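Local coordinates for protein phospholyase (Arthrobacter aurescens, PDB 5G4I) that catalyses, with pyridoxal phosphate as cofactor, the breakdown of O-phosphoethanolamine to acetaldehyde, ammonia and inorganic phosphate, at residues L87-L92 with M307-F312; V189-S194 with Q228-Y233. One frame throughout, in Å; residues are numbered along the deposited sequence.

Contact 1: L87-L92 with M307-F312; sequences LHTRYL and MFFNTF. With PLP (pyridoxal-5'-phosphate), chain H; PO4 (phosphate ion), chain I.
Arg90 lies across the ring of Phe309 at about a right angle, running along one face from CG to the guanidinium. CD makes a CH-pi contact, 4.1 Å from the Phe309 ring centroid, and Arg90 NE comes to 3.3 Å from Phe309 CZ. Beyond it the guanidinium, tilted 29° to the ring plane, has Phe309 CE2 over its centre. A turn about the CG-CD bond (chi3 -67°) bends the chain, leaving NE on the side of CB, and NH2 lies over the centre of the His88 imidazole. Thr89 OG1 and His88 CB approach the rim of the Phe309 ring, whose second face is turned to the backbone N of Thr311. No direct hydrogen bond joins the loops; two waters do. One bridges Thr89 N and Thr311 O, the other Thr89 OG1 and Asn310 O.

Further out, His88 ND1 accepts the N-H of Arg90 within the type I turn from His88 to Tyr91, and His88 NE2 binds Asn62 of the second subunit. At its edge the guanidinium grips one phosphate-ion oxygen, O2, through NH2 (3.0 Å) and more weakly through NH1; Lys412 and Arg414 of the second subunit hold the same ion. Thr311 gives two bonds to O1P of pyridoxal phosphate, from N at 3.0 Å and OG1 at 2.7 Å; Gly120 N and Ser121 OG of the second subunit also bond this cofactor. Both cofactor phosphate and bound ion are held by residues of two subunits. Although the ion probably comes from the crystallisation liquor, its cationic pocket is consistent with a place for a substrate phosphate.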
ATOM      1  N   LEU A  87       5.539  14.433   7.953  1.00 13.91           N
ATOM      2  CA  LEU A  87       4.504  13.870   8.873  1.00 15.37           C
ATOM      3  C   LEU A  87       3.166  13.604   8.140  1.00 13.95           C
ATOM      4  O   LEU A  87       2.820  14.213   7.114  1.00 16.21           O
ATOM      5  CB  LEU A  87       4.212  14.840  10.046  1.00 16.80           C
ATOM      6  CG  LEU A  87       5.254  14.824  11.195  1.00 18.56           C
ATOM      7  CD1 LEU A  87       5.028  15.988  12.128  1.00 19.51           C
ATOM      8  CD2 LEU A  87       5.204  13.484  11.941  1.00 21.08           C
ATOM      9  N   HIS A  88       2.422  12.689   8.711  1.00 14.54           N
ATOM     10  CA  HIS A  88       1.061  12.332   8.261  1.00 12.93           C
ATOM     11  C   HIS A  88       0.099  13.556   8.267  1.00 15.36           C
ATOM     12  O   HIS A  88       0.380  14.618   8.876  1.00 14.55           O
ATOM     13  CB  HIS A  88       0.508  11.208   9.162  1.00 15.70           C
ATOM     14  CG  HIS A  88       0.540  11.595  10.621  1.00 16.21           C
ATOM     15  ND1 HIS A  88      -0.428  12.382  11.187  1.00 17.53           N
ATOM     16  CD2 HIS A  88       1.515  11.446  11.569  1.00 20.10           C
ATOM     17  CE1 HIS A  88      -0.056  12.702  12.429  1.00 18.48           C
ATOM     18  NE2 HIS A  88       1.135  12.174  12.676  1.00 19.05           N
ATOM     19  N   THR A  89      -1.046  13.315   7.662  1.00 13.01           N
ATOM     20  CA  THR A  89      -2.006  14.409   7.383  1.00 13.29           C
ATOM     21  C   THR A  89      -2.896  14.817   8.551  1.00 13.77           C
ATOM     22  O   THR A  89      -3.795  15.711   8.318  1.00 15.07           O
ATOM     23  CB  THR A  89      -2.898  13.987   6.214  1.00 13.98           C
ATOM     24  OG1 THR A  89      -3.592  12.721   6.499  1.00 13.60           O
ATOM     25  CG2 THR A  89      -2.063  13.865   4.905  1.00 12.98           C
ATOM     26  N   ARG A  90      -2.689  14.273   9.753  1.00 13.09           N
ATOM     27  CA  ARG A  90      -3.431  14.798  10.960  1.00 15.28           C
ATOM     28  C   ARG A  90      -2.835  16.126  11.469  1.00 14.83           C
ATOM     29  O   ARG A  90      -3.469  16.817  12.331  1.00 15.56           O
ATOM     30  CB  ARG A  90      -3.595  13.760  12.040  1.00 15.47           C
ATOM     31  CG  ARG A  90      -4.353  12.537  11.484  1.00 16.49           C
ATOM     32  CD  ARG A  90      -4.298  11.329  12.397  1.00 19.76           C
ATOM     33  NE  ARG A  90      -2.886  10.862  12.430  1.00 18.96           N
ATOM     34  CZ  ARG A  90      -2.501   9.708  13.034  1.00 25.14           C
ATOM     35  NH1 ARG A  90      -3.417   8.947  13.668  1.00 22.99           N
ATOM     36  NH2 ARG A  90      -1.223   9.333  13.021  1.00 23.55           N
ATOM     37  N   TYR A  91      -1.706  16.547  10.939  1.00 13.35           N
ATOM     38  CA  TYR A  91      -1.292  17.945  11.043  1.00 13.99           C
ATOM     39  C   TYR A  91      -1.398  18.645   9.671  1.00 15.70           C
ATOM     40  O   TYR A  91      -1.089  17.994   8.624  1.00 16.77           O
ATOM     41  CB  TYR A  91       0.175  17.987  11.531  1.00 16.65           C
ATOM     42  CG  TYR A  91       0.496  17.307  12.821  1.00 15.69           C
ATOM     43  CD1 TYR A  91       0.115  17.836  14.045  1.00 16.86           C
ATOM     44  CD2 TYR A  91       1.152  16.096  12.809  1.00 18.65           C
ATOM     45  CE1 TYR A  91       0.444  17.176  15.235  1.00 16.31           C
ATOM     46  CE2 TYR A  91       1.502  15.415  13.954  1.00 17.11           C
ATOM     47  CZ  TYR A  91       1.128  15.953  15.197  1.00 17.18           C
ATOM     48  OH  TYR A  91       1.452  15.280  16.378  1.00 17.27           O
ATOM     49  N   LEU A  92      -1.801  19.917   9.615  1.00 14.76           N
ATOM     50  CA  LEU A  92      -1.846  20.630   8.346  1.00 15.10           C
ATOM     51  C   LEU A  92      -0.454  20.811   7.769  1.00 15.17           C
ATOM     52  O   LEU A  92       0.538  20.998   8.542  1.00 15.96           O
ATOM     53  CB  LEU A  92      -2.504  22.027   8.475  1.00 18.00           C
ATOM     54  CG  LEU A  92      -3.977  22.080   8.747  1.00 20.83           C
ATOM     55  CD1 LEU A  92      -4.368  23.545   8.988  1.00 21.15           C
ATOM     56  CD2 LEU A  92      -4.762  21.596   7.514  1.00 21.84           C
ATOM     57  N   MET A 307     -14.308   6.107   9.630  1.00 12.87           N
ATOM     58  CA  MET A 307     -13.131   6.841  10.082  1.00 14.88           C
ATOM     59  C   MET A 307     -11.893   6.352   9.285  1.00 13.21           C
ATOM     60  O   MET A 307     -11.018   5.616   9.745  1.00 14.92           O
ATOM     61  CB  MET A 307     -12.938   6.725  11.622  1.00 18.38           C
ATOM     62  CG  MET A 307     -11.762   7.508  12.157  1.00 24.39           C
ATOM     63  SD  MET A 307     -11.038   8.969  11.332  1.00 31.12           S
ATOM     64  CE  MET A 307      -9.406   8.187  11.488  1.00 37.35           C
ATOM     65  N   PHE A 308     -11.893   6.724   8.005  1.00 13.39           N
ATOM     66  CA  PHE A 308     -10.884   6.237   7.046  1.00 12.60           C
ATOM     67  C   PHE A 308      -9.572   7.018   7.175  1.00 13.26           C
ATOM     68  O   PHE A 308      -9.568   8.260   7.095  1.00 13.67           O
ATOM     69  CB  PHE A 308     -11.416   6.308   5.573  1.00 12.93           C
ATOM     70  CG  PHE A 308     -10.389   5.806   4.557  1.00 13.11           C
ATOM     71  CD1 PHE A 308     -10.176   4.456   4.420  1.00 13.80           C
ATOM     72  CD2 PHE A 308      -9.593   6.717   3.859  1.00 16.35           C
ATOM     73  CE1 PHE A 308      -9.140   3.993   3.554  1.00 15.21           C
ATOM     74  CE2 PHE A 308      -8.544   6.256   3.051  1.00 14.14           C
ATOM     75  CZ  PHE A 308      -8.344   4.928   2.925  1.00 15.13           C
ATOM     76  N   PHE A 309      -8.445   6.275   7.231  1.00 12.51           N
ATOM     77  CA  PHE A 309      -7.110   6.915   7.409  1.00 13.02           C
ATOM     78  C   PHE A 309      -6.062   5.928   6.864  1.00 11.99           C
ATOM     79  O   PHE A 309      -6.079   4.748   7.280  1.00 13.45           O
ATOM     80  CB  PHE A 309      -6.860   7.321   8.896  1.00 13.27           C
ATOM     81  CG  PHE A 309      -5.548   8.043   9.159  1.00 13.82           C
ATOM     82  CD1 PHE A 309      -5.272   9.276   8.595  1.00 15.19           C
ATOM     83  CD2 PHE A 309      -4.543   7.363   9.789  1.00 15.93           C
ATOM     84  CE1 PHE A 309      -4.000   9.892   8.736  1.00 15.23           C
ATOM     85  CE2 PHE A 309      -3.271   8.005  10.065  1.00 16.17           C
ATOM     86  CZ  PHE A 309      -3.004   9.234   9.516  1.00 16.61           C
ATOM     87  N   ASN A 310      -5.087   6.435   6.087  1.00 12.13           N
ATOM     88  CA  ASN A 310      -3.929   5.744   5.530  1.00 11.71           C
ATOM     89  C   ASN A 310      -2.718   6.545   6.016  1.00 12.73           C
ATOM     90  O   ASN A 310      -2.544   7.689   5.624  1.00 12.55           O
ATOM     91  CB  ASN A 310      -4.125   5.664   4.023  1.00 12.38           C
ATOM     92  CG  ASN A 310      -2.986   5.071   3.279  1.00 11.94           C
ATOM     93  OD1 ASN A 310      -1.802   5.278   3.639  1.00 11.93           O
ATOM     94  ND2 ASN A 310      -3.292   4.327   2.209  1.00 11.99           N
ATOM     95  N   THR A 311      -1.869   5.943   6.859  1.00 12.93           N
ATOM     96  CA  THR A 311      -0.858   6.714   7.592  1.00 13.44           C
ATOM     97  C   THR A 311       0.163   7.372   6.679  1.00 13.91           C
ATOM     98  O   THR A 311       0.579   8.533   6.911  1.00 12.98           O
ATOM     99  CB  THR A 311      -0.107   5.813   8.613  1.00 15.33           C
ATOM    100  OG1 THR A 311      -1.054   5.214   9.529  1.00 14.36           O
ATOM    101  CG2 THR A 311       0.924   6.622   9.446  1.00 16.87           C
ATOM    102  N   PHE A 312       0.686   6.652   5.692  1.00 12.31           N
ATOM    103  CA  PHE A 312       1.730   7.190   4.797  1.00 13.06           C
ATOM    104  C   PHE A 312       1.132   8.025   3.635  1.00 12.49           C
ATOM    105  O   PHE A 312       1.848   8.839   3.062  1.00 12.73           O
ATOM    106  CB  PHE A 312       2.595   6.049   4.196  1.00 12.02           C
ATOM    107  CG  PHE A 312       3.374   5.223   5.223  1.00 11.78           C
ATOM    108  CD1 PHE A 312       4.148   5.830   6.194  1.00 11.80           C
ATOM    109  CD2 PHE A 312       3.416   3.848   5.068  1.00 13.14           C
ATOM    110  CE1 PHE A 312       4.923   5.033   7.055  1.00 12.96           C
ATOM    111  CE2 PHE A 312       4.186   3.055   5.920  1.00 12.14           C
ATOM    112  CZ  PHE A 312       4.946   3.669   6.931  1.00 11.14           C
TER
HETATM  113  N1  PLP H1440      -1.776  -1.915  12.747  1.00 13.26           N
HETATM  114  C2  PLP H1440      -1.525  -1.142  13.747  1.00 17.60           C
HETATM  115  C2A PLP H1440      -1.437  -1.741  15.156  1.00 18.95           C
HETATM  116  C3  PLP H1440      -1.377   0.327  13.521  1.00 17.83           C
HETATM  117  O3  PLP H1440      -1.025   1.165  14.562  1.00 21.99           O
HETATM  118  C4  PLP H1440      -1.473   0.900  12.168  1.00 17.59           C
HETATM  119  C4A PLP H1440      -1.156   2.329  11.863  1.00 21.51           C
HETATM  120  C5  PLP H1440      -1.809  -0.075  11.150  1.00 17.23           C
HETATM  121  C6  PLP H1440      -1.937  -1.462  11.493  1.00 16.89           C
HETATM  122  C5A PLP H1440      -2.073   0.446   9.703  1.00 17.47           C
HETATM  123  O4P PLP H1440      -0.915   0.967   9.101  1.00 18.49           O
HETATM  124  P   PLP H1440      -1.239   1.876   7.766  1.00 14.06           P
HETATM  125  O1P PLP H1440      -2.028   3.152   8.073  1.00 15.26           O
HETATM  126  O2P PLP H1440       0.240   2.022   7.303  1.00 16.63           O
HETATM  127  O3P PLP H1440      -1.805   1.050   6.691  1.00 15.68           O
HETATM  128  P   PO4 I1441      -1.045   6.141  15.989  1.00 31.86           P
HETATM  129  O1  PO4 I1441      -2.125   5.127  16.242  1.00 38.38           O
HETATM  130  O2  PO4 I1441      -1.057   6.872  14.735  1.00 33.88           O
HETATM  131  O3  PO4 I1441       0.242   5.360  16.130  1.00 30.54           O
HETATM  132  O4  PO4 I1441      -1.194   7.135  17.155  1.00 41.37           O
HETATM  133  O   HOH W   1      -0.860  10.711   6.187  1.00 15.75           O
HETATM  134  O   HOH W   2      -3.723  10.527   4.827  1.00 16.87           O

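Contact 2: V189-S194 with Q228-Y233; sequences VLLEQS and QLPSGY
Leu191 reaches from helix 187-207 into a type II beta turn made by Pro230, Ser231, Gly232 and Tyr233. From CB the chain runs with CG anti to the backbone N (chi1 171°), and the branch at CG divides the work between two methyls. CD1 enters the turn: it comes to 4.3 Å from Pro230 CG, 3.7 Å from Tyr233 N and 3.9 Å from Tyr233 CB. CD2 meets the backbone instead, 3.6 Å from Ser231 O. Gly232 has phi 98°, where a CB would press on the carbonyl O of Ser231; Leu191 CD2 lies alongside that position.

One helical turn on, Ser194 lies obliquely against the Tyr233 ring, with CB 3.7 Å from Tyr233 CE1. In one of two conformers its OG hydrogen-bonds to Leu191 O of its own helix. A water donates to Ser194 O and hydrogen-bonds with Tyr233 OH, linking the phenol to the helix backbone, and Leu195 and Val198 continue the packing against Tyr233.

Gly232 is the N-cap of helix 233-243, so the turn both closes the loop and starts a helix. Helix 187-207 thus packs on the turn that starts the next helix of the large domain, in the alternating beta-alpha order of fold type I pyridoxal-phosphate enzymes.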
ATOM      1  N   VAL A 189     -22.394  -6.524 -35.879  1.00 20.86           N
ATOM      2  CA  VAL A 189     -22.838  -7.765 -35.242  1.00 22.88           C
ATOM      3  C   VAL A 189     -21.954  -8.025 -33.956  1.00 20.74           C
ATOM      4  O   VAL A 189     -22.439  -8.499 -32.947  1.00 19.04           O
ATOM      5  CB  VAL A 189     -22.842  -9.039 -36.183  1.00 27.13           C
ATOM      6  CG1 VAL A 189     -21.477  -9.431 -36.663  1.00 36.15           C
ATOM      7  CG2 VAL A 189     -23.440 -10.236 -35.473  1.00 30.51           C
ATOM      8  N   LEU A 190     -20.654  -7.772 -34.077  1.00 18.08           N
ATOM      9  CA  LEU A 190     -19.748  -7.938 -32.906  1.00 16.99           C
ATOM     10  C   LEU A 190     -20.155  -7.058 -31.765  1.00 15.43           C
ATOM     11  O   LEU A 190     -20.228  -7.570 -30.570  1.00 14.87           O
ATOM     12  CB  LEU A 190     -18.284  -7.668 -33.309  1.00 16.83           C
ATOM     13  CG  LEU A 190     -17.258  -7.725 -32.213  1.00 18.50           C
ATOM     14  CD1 LEU A 190     -17.129  -9.102 -31.561  1.00 20.41           C
ATOM     15  CD2 LEU A 190     -15.919  -7.262 -32.747  1.00 19.62           C
ATOM     16  N   LEU A 191     -20.540  -5.809 -32.042  1.00 14.29           N
ATOM     17  CA  LEU A 191     -20.981  -4.907 -30.985  1.00 13.12           C
ATOM     18  C   LEU A 191     -22.296  -5.417 -30.370  1.00 14.12           C
ATOM     19  O   LEU A 191     -22.468  -5.431 -29.123  1.00 14.19           O
ATOM     20  CB  LEU A 191     -21.107  -3.449 -31.453  1.00 15.58           C
ATOM     21  CG  LEU A 191     -21.754  -2.433 -30.504  1.00 15.27           C
ATOM     22  CD1 LEU A 191     -20.807  -2.207 -29.332  1.00 15.82           C
ATOM     23  CD2 LEU A 191     -22.038  -1.090 -31.163  1.00 16.61           C
ATOM     24  N   GLU A 192     -23.272  -5.825 -31.237  1.00 14.33           N
ATOM     25  CA  GLU A 192     -24.602  -6.249 -30.730  1.00 16.28           C
ATOM     26  C   GLU A 192     -24.435  -7.491 -29.862  1.00 15.13           C
ATOM     27  O   GLU A 192     -25.024  -7.527 -28.733  1.00 16.88           O
ATOM     28  CB  GLU A 192     -25.577  -6.517 -31.945  1.00 19.11           C
ATOM     29  N   GLN A 193     -23.619  -8.479 -30.265  1.00 16.19           N
ATOM     30  CA  GLN A 193     -23.460  -9.748 -29.549  1.00 17.04           C
ATOM     31  C   GLN A 193     -22.706  -9.493 -28.203  1.00 17.29           C
ATOM     32  O   GLN A 193     -23.068 -10.041 -27.124  1.00 17.33           O
ATOM     33  CB  GLN A 193     -22.711 -10.840 -30.301  1.00 22.73           C
ATOM     34  CG  GLN A 193     -23.468 -11.320 -31.543  1.00 31.19           C
ATOM     35  CD  GLN A 193     -22.671 -12.342 -32.381  1.00 36.49           C
ATOM     36  OE1 GLN A 193     -21.441 -12.482 -32.260  1.00 42.47           O
ATOM     37  NE2 GLN A 193     -23.387 -13.071 -33.213  1.00 40.55           N
ATOM     38  N   SER A 194     -21.712  -8.587 -28.217  1.00 14.28           N
ATOM     39  CA  SER A 194     -20.956  -8.277 -26.975  0.50 14.88           C
ATOM     40  C   SER A 194     -21.843  -7.569 -25.950  1.00 13.13           C
ATOM     41  O   SER A 194     -21.729  -7.838 -24.723  1.00 13.81           O
ATOM     42  CB  SER A 194     -19.695  -7.438 -27.273  0.50 15.82           C
ATOM     43  OG  SER A 194     -20.008  -6.133 -27.668  0.50 17.78           O
ATOM     44  N   GLN A 228      -8.593  -3.346 -29.637  1.00 15.17           N
ATOM     45  CA  GLN A 228      -9.164  -2.150 -30.260  1.00 16.95           C
ATOM     46  C   GLN A 228     -10.688  -2.341 -30.240  1.00 13.75           C
ATOM     47  O   GLN A 228     -11.219  -3.214 -30.973  1.00 14.14           O
ATOM     48  CB  GLN A 228      -8.648  -1.931 -31.731  1.00 19.60           C
ATOM     49  CG  GLN A 228      -9.280  -0.670 -32.354  1.00 22.58           C
ATOM     50  CD  GLN A 228      -9.014  -0.472 -33.890  1.00 31.49           C
ATOM     51  OE1 GLN A 228      -8.131  -1.112 -34.461  1.00 39.55           O
ATOM     52  NE2 GLN A 228      -9.795   0.380 -34.528  1.00 28.48           N
ATOM     53  N   LEU A 229     -11.397  -1.553 -29.456  1.00 13.91           N
ATOM     54  CA  LEU A 229     -12.828  -1.808 -29.278  1.00 14.36           C
ATOM     55  C   LEU A 229     -13.677  -1.154 -30.365  1.00 15.70           C
ATOM     56  O   LEU A 229     -13.337  -0.042 -30.831  1.00 17.00           O
ATOM     57  CB  LEU A 229     -13.289  -1.292 -27.893  1.00 14.28           C
ATOM     58  CG  LEU A 229     -13.032  -2.235 -26.709  1.00 13.38           C
ATOM     59  CD1 LEU A 229     -11.565  -2.654 -26.489  1.00 13.70           C
ATOM     60  CD2 LEU A 229     -13.563  -1.583 -25.439  1.00 12.09           C
ATOM     61  N   PRO A 230     -14.836  -1.782 -30.680  1.00 16.30           N
ATOM     62  CA  PRO A 230     -15.819  -1.023 -31.500  1.00 17.41           C
ATOM     63  C   PRO A 230     -16.363   0.179 -30.788  1.00 18.70           C
ATOM     64  O   PRO A 230     -16.561   0.170 -29.541  1.00 17.22           O
ATOM     65  CB  PRO A 230     -16.961  -2.089 -31.763  1.00 17.57           C
ATOM     66  CG  PRO A 230     -16.789  -3.111 -30.728  1.00 18.22           C
ATOM     67  CD  PRO A 230     -15.410  -3.011 -30.104  1.00 15.08           C
ATOM     68  N   SER A 231     -16.669   1.278 -31.507  1.00 16.79           N
ATOM     69  CA  SER A 231     -17.300   2.442 -30.945  0.50 16.90           C
ATOM     70  C   SER A 231     -18.646   2.064 -30.294  1.00 15.28           C
ATOM     71  O   SER A 231     -19.434   1.375 -30.945  1.00 16.68           O
ATOM     72  CB  SER A 231     -17.596   3.510 -32.030  0.50 20.65           C
ATOM     73  OG  SER A 231     -17.918   4.736 -31.416  0.50 26.10           O
ATOM     74  N   GLY A 232     -18.925   2.580 -29.084  1.00 14.24           N
ATOM     75  CA  GLY A 232     -20.220   2.389 -28.391  1.00 14.36           C
ATOM     76  C   GLY A 232     -20.207   1.261 -27.352  1.00 13.45           C
ATOM     77  O   GLY A 232     -21.173   1.123 -26.630  1.00 14.62           O
ATOM     78  N   TYR A 233     -19.167   0.418 -27.318  1.00 13.38           N
ATOM     79  CA  TYR A 233     -19.126  -0.664 -26.354  1.00 12.32           C
ATOM     80  C   TYR A 233     -19.013  -0.145 -24.907  1.00 11.88           C
ATOM     81  O   TYR A 233     -19.897  -0.418 -24.047  1.00 11.29           O
ATOM     82  CB  TYR A 233     -18.048  -1.691 -26.632  1.00 11.65           C
ATOM     83  CG  TYR A 233     -17.989  -2.832 -25.565  1.00 12.40           C
ATOM     84  CD1 TYR A 233     -18.905  -3.855 -25.576  1.00 12.67           C
ATOM     85  CD2 TYR A 233     -17.087  -2.804 -24.520  1.00 12.44           C
ATOM     86  CE1 TYR A 233     -18.935  -4.887 -24.648  1.00 12.22           C
ATOM     87  CE2 TYR A 233     -17.041  -3.830 -23.590  1.00 11.85           C
ATOM     88  CZ  TYR A 233     -17.989  -4.870 -23.639  1.00 11.68           C
ATOM     89  OH  TYR A 233     -17.956  -5.909 -22.707  1.00 12.59           O
TER
HETATM   90  O   HOH W   3     -19.013  -8.212 -23.585  1.00 16.25           O

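How the contacts relate
Contact 1 and contact 2 lie on opposite sides of the chain's centre, their centres 44 Å apart and their nearest atoms about 29 Å apart, so neither touches the other. In sequence, both segments of contact 2 fall between 87-92 and 307-312. Contact 1 belongs to the subunit interface: it brings Thr311 to a cofactor also held by the partner chain, and the nearby phosphate ion has its O2 5.4 Å from C4A of that pyridoxal phosphate. Contact 2 meets no other chain and lies away from the cofactor. Contact 1 joins two loops of one chain at the subunit interface, beside the cofactor; contact 2 seats a helix-starting turn within a single subunit.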